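Local coordinates for extracellular solute-binding protein family 1 (Alicyclobacillus acidocaldarius subsp. acidocaldarius, PDB 4OVJ) that probably captures a solute, by its family perhaps a sugar, outside the cell and delivers it to an ABC-type importer, at residues 175-180 / 229-234. Residues are numbered along the deposited sequence; the frame is centred on the assembly and turned at random.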
# COMPACT_ATOMS: atom_id res chain seq x y z
N GLY A 175 -14.65 1.90 28.65
CA GLY A 175 -14.17 3.20 29.12
C GLY A 175 -12.90 3.69 28.44
O GLY A 175 -12.35 4.74 28.82
N LYS A 176 -12.43 2.97 27.43
CA LYS A 176 -11.24 3.35 26.69
C LYS A 176 -11.68 3.86 25.33
O LYS A 176 -12.84 3.71 24.94
CB LYS A 176 -10.32 2.14 26.52
CG LYS A 176 -9.72 1.63 27.82
CD LYS A 176 -8.70 0.56 27.55
CE LYS A 176 -8.16 -0.05 28.84
NZ LYS A 176 -7.37 -1.30 28.61
N TRP A 177 -10.75 4.45 24.59
CA TRP A 177 -11.04 4.85 23.21
C TRP A 177 -11.21 3.59 22.40
O TRP A 177 -10.43 2.66 22.53
CB TRP A 177 -9.94 5.73 22.65
CG TRP A 177 -9.79 7.00 23.41
CD1 TRP A 177 -10.77 7.89 23.71
CD2 TRP A 177 -8.57 7.55 23.96
NE1 TRP A 177 -10.26 8.95 24.43
CE2 TRP A 177 -8.92 8.76 24.60
CE3 TRP A 177 -7.24 7.14 23.97
CZ2 TRP A 177 -7.97 9.56 25.25
CZ3 TRP A 177 -6.30 7.93 24.63
CH2 TRP A 177 -6.67 9.12 25.25
N ALA A 178 -12.25 3.56 21.57
CA ALA A 178 -12.54 2.37 20.78
C ALA A 178 -11.65 2.29 19.54
O ALA A 178 -11.35 1.20 19.07
CB ALA A 178 -14.01 2.31 20.39
N GLU A 179 -11.26 3.45 19.01
CA GLU A 179 -10.33 3.53 17.88
C GLU A 179 -9.53 4.80 17.99
O GLU A 179 -9.95 5.75 18.62
CB GLU A 179 -11.10 3.52 16.55
CG GLU A 179 -10.23 3.42 15.29
CD GLU A 179 -11.01 3.56 13.99
OE1 GLU A 179 -12.21 3.29 14.00
OE2 GLU A 179 -10.43 3.93 12.95
N ASN A 180 -8.37 4.82 17.34
CA ASN A 180 -7.62 6.05 17.13
C ASN A 180 -8.41 6.99 16.23
O ASN A 180 -9.31 6.56 15.50
CB ASN A 180 -6.29 5.74 16.45
CG ASN A 180 -5.30 5.02 17.35
OD1 ASN A 180 -5.60 4.56 18.46
ND2 ASN A 180 -4.09 4.90 16.84
N VAL A 229 -15.20 8.71 21.93
CA VAL A 229 -15.00 7.37 21.40
C VAL A 229 -13.62 7.21 20.72
O VAL A 229 -13.07 6.10 20.65
CB VAL A 229 -16.15 7.06 20.44
CG1 VAL A 229 -15.93 5.76 19.75
CG2 VAL A 229 -17.47 7.04 21.22
N VAL A 230 -13.09 8.31 20.20
CA VAL A 230 -11.70 8.36 19.71
C VAL A 230 -10.98 9.45 20.51
O VAL A 230 -11.63 10.27 21.15
CB VAL A 230 -11.63 8.63 18.18
CG1 VAL A 230 -12.47 7.60 17.41
CG2 VAL A 230 -12.08 10.04 17.86
N PRO A 231 -9.64 9.45 20.48
CA PRO A 231 -8.93 10.37 21.37
C PRO A 231 -9.10 11.82 20.96
O PRO A 231 -9.40 12.10 19.81
CB PRO A 231 -7.46 9.95 21.22
CG PRO A 231 -7.49 8.61 20.58
CD PRO A 231 -8.72 8.61 19.72
N PRO A 232 -8.93 12.75 21.91
CA PRO A 232 -8.95 14.19 21.58
C PRO A 232 -7.71 14.60 20.78
O PRO A 232 -6.72 13.86 20.74
CB PRO A 232 -8.96 14.85 22.95
CG PRO A 232 -8.30 13.88 23.85
CD PRO A 232 -8.67 12.51 23.35
N GLY A 233 -7.77 15.76 20.14
CA GLY A 233 -6.68 16.22 19.30
C GLY A 233 -5.35 16.33 20.02
O GLY A 233 -4.30 16.11 19.43
N THR A 234 -5.40 16.68 21.29
CA THR A 234 -4.19 16.83 22.09
C THR A 234 -3.46 15.49 22.28
O THR A 234 -2.24 15.46 22.39
CB THR A 234 -4.51 17.45 23.45
OG1 THR A 234 -5.62 16.75 24.04
CG2 THR A 234 -4.87 18.92 23.28
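The carbonyl oxygen of V229 accepts the backbone N-H of A178 at 2.8 Å between N and O, the one hydrogen bond that joins 175-180 to 229-234. In this periplasmic-binding-protein fold the bond ties the loop leaving helix 160-174 to the link between helices 211-226 and 233-236. Beside it the indole of W177 packs against both prolines, with a CH-pi contact from P231 alone: its CA sits over the five-membered ring, 3.6 Å from the centroid and 11° off the normal. Because CG of W177 is anti to its carbonyl carbon (chi1 -62°), the indole is carried across the P231 ring to P232. CG of P231 meets CD2 of W177 at 3.7 Å, and farther out CD of P232 touches CZ2. Replacing W177 by an alanine is likely to strip P231 CA and CG and P232 CD of their aromatic partner and open a gap over the two prolines. E179 directs its carboxylate away from the contact, where OE1 is hydrogen-bonded to W163 NE1, and packs its chain on L167 and W221. Its backbone oxygen, buried with no hydrogen-bond partner, receives a CA-H...O contact from V230 CA at 3.3 Å, while CD of P231 lies 3.3 Å from the same E179 O.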